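Local coordinates for monovalent Na+/H+ antiporter subunit A (Dietzia sp. DQ12-45-1b, PDB 7D3U), which probably serves as an antiporter-type subunit of a membrane complex that exchanges sodium ions for protons, at residues B[299-303]-B[318-322]; B[311-316]-B[487-492]. All coordinates share one frame; numbering follows the deposited sequence.

Contact 1 and contact 2 lie on the same helix, 312-341, with centres about 14 Å apart. Their segments alternate along the chain: 299-303, 311-316, 318-322, then 487-492. Contact 1 joins helix 312-341 to the preceding helix 288-308, so it is local in sequence and fully buried. Contact 2 lies at the N-terminal end of helix 312-341. It brings in a loop from far along the chain, between helices 477-484 and 504-520, and is only partly buried. One helix is thus paired with its neighbour inside the antiporter-family helix bundle, while its first turn is bordered by a much later part of the polypeptide.

Contact 1: B[299-303]-B[318-322]; sequences QLGFL and AIIHT
A318 meets L303 where the two helices come together, with their CA atoms 5.6 Å apart. The methyl CB of A318 lies 4.3 Å from CD2 of L303. The same CD2 branch also rests by the carbonyl O of A318. That oxygen already accepts the backbone N-H of T322, one helical turn on.

H321 comes next and meets both L303 and Q299. Its CG is anti to the backbone N (chi1 -167°), which carries the imidazole across to helix 288-308. CB of H321 is 3.6 Å from CD2 of L303. ND1 of H321 lies 3.6 Å from CG of L303, which approaches the ring obliquely. OE1 of Q299 faces the CE1 and NE2 edge of the ring, in the ring plane. The amide and imidazole planes are nearly coplanar, 17° apart. The clear hydrogen bond of Q299 OE1 is with K384 NZ, while NE2 bonds to Y418 OH, so the amide is held at both ends. S383, K384 and M387 of helix 379-391 also touch H321. With an alanine here the ring is gone, and L303 and the Q299 amide would probably face a gap between the helices.

T322 ends the walk. Its OG1 is 3.5 Å from CD1 of L303, and the two side chains cross at about a right angle. OG1 stands beside the backbone N and makes a weak hydrogen bond back to A318 O.

The segment axes run antiparallel at 163°, as in a helical hairpin. L303 supplies most of the apolar surface, with the A318 methyl. Beside it, Q299, H321 and K384 gather polar groups among membrane helices. This is consistent with the buried polar axis of complex I-like antiporter subunits.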
# COMPACT_ATOMS: atom_id res chain seq x y z
N GLN B 299 40.36 -27.02 -16.80
CA GLN B 299 41.54 -26.18 -16.69
C GLN B 299 41.41 -25.19 -15.53
O GLN B 299 42.36 -25.01 -14.76
CB GLN B 299 41.79 -25.44 -18.00
CG GLN B 299 42.09 -26.35 -19.17
CD GLN B 299 43.21 -27.32 -18.87
OE1 GLN B 299 44.31 -26.93 -18.51
NE2 GLN B 299 42.93 -28.61 -19.02
N LEU B 300 40.25 -24.56 -15.39
CA LEU B 300 40.03 -23.69 -14.24
C LEU B 300 40.09 -24.47 -12.93
O LEU B 300 40.52 -23.93 -11.91
CB LEU B 300 38.68 -22.98 -14.35
CG LEU B 300 38.37 -22.20 -15.63
CD1 LEU B 300 36.88 -22.02 -15.77
CD2 LEU B 300 39.07 -20.86 -15.65
N GLY B 301 39.68 -25.74 -12.95
CA GLY B 301 39.81 -26.55 -11.75
C GLY B 301 41.26 -26.82 -11.38
O GLY B 301 41.64 -26.71 -10.22
N PHE B 302 42.07 -27.20 -12.37
CA PHE B 302 43.51 -27.29 -12.18
C PHE B 302 44.05 -26.01 -11.56
O PHE B 302 44.83 -26.04 -10.59
CB PHE B 302 44.20 -27.55 -13.51
CG PHE B 302 44.57 -28.98 -13.74
CD1 PHE B 302 45.03 -29.76 -12.71
CD2 PHE B 302 44.46 -29.53 -15.01
CE1 PHE B 302 45.38 -31.08 -12.93
CE2 PHE B 302 44.80 -30.84 -15.23
CZ PHE B 302 45.26 -31.62 -14.19
N LEU B 303 43.64 -24.86 -12.11
CA LEU B 303 44.17 -23.58 -11.66
C LEU B 303 43.78 -23.29 -10.21
O LEU B 303 44.62 -22.88 -9.41
CB LEU B 303 43.69 -22.47 -12.58
CG LEU B 303 44.60 -22.31 -13.79
CD1 LEU B 303 43.97 -21.44 -14.85
CD2 LEU B 303 45.91 -21.74 -13.33
N ALA B 318 50.24 -21.06 -11.08
CA ALA B 318 48.89 -20.60 -11.37
C ALA B 318 48.89 -19.49 -12.42
O ALA B 318 48.08 -19.51 -13.36
CB ALA B 318 48.21 -20.12 -10.10
N ILE B 319 49.80 -18.53 -12.30
CA ILE B 319 49.82 -17.42 -13.24
C ILE B 319 50.28 -17.88 -14.62
O ILE B 319 49.70 -17.51 -15.65
CB ILE B 319 50.69 -16.27 -12.71
CG1 ILE B 319 50.08 -15.72 -11.42
CG2 ILE B 319 50.82 -15.17 -13.74
CD1 ILE B 319 50.96 -14.72 -10.73
N ILE B 320 51.33 -18.71 -14.67
CA ILE B 320 51.81 -19.16 -15.97
C ILE B 320 50.77 -20.04 -16.65
O ILE B 320 50.61 -19.98 -17.87
CB ILE B 320 53.17 -19.86 -15.84
CG1 ILE B 320 53.78 -20.10 -17.23
CG2 ILE B 320 53.05 -21.18 -15.11
CD1 ILE B 320 53.76 -18.88 -18.11
N HIS B 321 50.01 -20.82 -15.88
CA HIS B 321 48.97 -21.63 -16.49
C HIS B 321 47.76 -20.79 -16.89
O HIS B 321 47.10 -21.12 -17.88
CB HIS B 321 48.53 -22.75 -15.56
CG HIS B 321 47.69 -23.79 -16.23
ND1 HIS B 321 46.38 -23.56 -16.61
CD2 HIS B 321 47.97 -25.06 -16.61
CE1 HIS B 321 45.89 -24.65 -17.18
NE2 HIS B 321 46.84 -25.57 -17.20
N THR B 322 47.46 -19.73 -16.15
CA THR B 322 46.42 -18.81 -16.60
C THR B 322 46.78 -18.19 -17.94
O THR B 322 45.94 -18.11 -18.84
CB THR B 322 46.19 -17.72 -15.54
OG1 THR B 322 45.35 -18.24 -14.51
CG2 THR B 322 45.53 -16.51 -16.16

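Contact 2: B[311-316]-B[487-492]; sequences TPAAMV and SIGEGY
A313 and Y492 form a CH-pi contact. CB of A313 sits over the centre of one face of the Y492 ring, 3.8 Å from the centroid and 14° off the ring normal. With CG anti to the backbone N (chi1 -161°), the Y492 ring lies flat over A313. Its OH reaches on to a hydrogen bond with K389 of helix 379-391.

The other contacts are mainly apolar. P312 is bordered on several sides. CD1 of I488 is 3.9 Å from CD of P312. CB of Y492 is 4.0 Å from CB of P312. Further in, CG2 of I488 lies 3.6 Å from CG of M315. CG2 of V316 lies 4.1 Å from CB of Y492.

Two polar side chains touch the helix without bonding to it. E490 leans its CB and carboxylate against CG of P312, with CB at 3.6 Å, on the exposed side. OG of S487 lies beside CG of M315 and bonds weakly to A484 O. Within the helix start, the carbonyl of T311 accepts the backbone N-H groups of A314 and M315.

T311 is the N-cap of helix 312-341 and P312 opens its first turn, a position well suited to proline, which has no N-H to donate. The arrangement is a helix N-terminus flanked by the irregular loop between helices 477-484 and 504-520.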
# COMPACT_ATOMS: atom_id res chain seq x y z
N THR B 311 51.29 -21.71 -1.81
CA THR B 311 52.71 -21.52 -1.53
C THR B 311 53.30 -20.66 -2.64
O THR B 311 52.74 -20.60 -3.74
CB THR B 311 53.46 -22.85 -1.43
OG1 THR B 311 53.42 -23.53 -2.70
CG2 THR B 311 52.84 -23.74 -0.37
N PRO B 312 54.40 -19.96 -2.38
CA PRO B 312 55.02 -19.14 -3.43
C PRO B 312 55.33 -19.91 -4.70
O PRO B 312 55.23 -19.34 -5.80
CB PRO B 312 56.30 -18.63 -2.76
CG PRO B 312 55.97 -18.60 -1.32
CD PRO B 312 55.07 -19.77 -1.08
N ALA B 313 55.69 -21.19 -4.60
CA ALA B 313 55.90 -22.01 -5.79
C ALA B 313 54.60 -22.34 -6.50
O ALA B 313 54.65 -22.83 -7.63
CB ALA B 313 56.62 -23.30 -5.42
N ALA B 314 53.45 -22.08 -5.88
CA ALA B 314 52.17 -22.40 -6.48
C ALA B 314 51.57 -21.25 -7.26
O ALA B 314 50.92 -21.47 -8.29
CB ALA B 314 51.18 -22.84 -5.39
N MET B 315 51.77 -20.01 -6.80
CA MET B 315 51.21 -18.87 -7.52
C MET B 315 51.91 -18.65 -8.85
O MET B 315 51.27 -18.21 -9.81
CB MET B 315 51.31 -17.61 -6.65
CG MET B 315 50.51 -17.71 -5.38
SD MET B 315 48.87 -18.38 -5.67
CE MET B 315 48.52 -19.09 -4.06
N VAL B 316 53.20 -18.96 -8.94
CA VAL B 316 53.90 -18.88 -10.22
C VAL B 316 53.27 -19.84 -11.22
O VAL B 316 53.00 -19.48 -12.37
CB VAL B 316 55.40 -19.17 -10.03
CG1 VAL B 316 56.12 -19.08 -11.35
CG2 VAL B 316 56.00 -18.20 -9.03
N SER B 487 50.74 -11.49 -5.42
CA SER B 487 49.50 -12.19 -5.12
C SER B 487 49.51 -12.73 -3.69
O SER B 487 48.49 -12.67 -3.00
CB SER B 487 49.28 -13.32 -6.11
OG SER B 487 49.65 -14.57 -5.55
N ILE B 488 50.64 -13.26 -3.25
CA ILE B 488 50.83 -13.62 -1.85
C ILE B 488 52.07 -12.91 -1.33
O ILE B 488 52.72 -12.16 -2.07
CB ILE B 488 50.94 -15.15 -1.65
CG1 ILE B 488 52.28 -15.67 -2.18
CG2 ILE B 488 49.80 -15.86 -2.34
CD1 ILE B 488 52.38 -17.16 -2.10
N GLY B 489 52.41 -13.14 -0.06
CA GLY B 489 53.50 -12.42 0.56
C GLY B 489 54.87 -12.69 -0.03
O GLY B 489 55.48 -11.81 -0.64
N GLU B 490 55.37 -13.92 0.15
CA GLU B 490 56.72 -14.25 -0.26
C GLU B 490 56.83 -14.31 -1.78
O GLU B 490 55.84 -14.21 -2.51
CB GLU B 490 57.15 -15.59 0.35
CG GLU B 490 56.53 -15.87 1.71
CD GLU B 490 56.58 -17.35 2.07
OE1 GLU B 490 57.63 -17.99 1.82
OE2 GLU B 490 55.58 -17.86 2.61
N GLY B 491 58.07 -14.47 -2.26
CA GLY B 491 58.35 -14.58 -3.67
C GLY B 491 59.12 -15.85 -3.97
O GLY B 491 59.70 -16.49 -3.08
N TYR B 492 59.13 -16.21 -5.25
CA TYR B 492 59.76 -17.45 -5.69
C TYR B 492 60.55 -17.20 -6.96
O TYR B 492 60.02 -16.64 -7.93
CB TYR B 492 58.71 -18.55 -5.93
CG TYR B 492 59.28 -19.94 -5.94
CD1 TYR B 492 59.55 -20.61 -4.76
CD2 TYR B 492 59.55 -20.59 -7.14
CE1 TYR B 492 60.07 -21.89 -4.76
CE2 TYR B 492 60.07 -21.87 -7.15
CZ TYR B 492 60.33 -22.52 -5.96
OH TYR B 492 60.85 -23.79 -5.97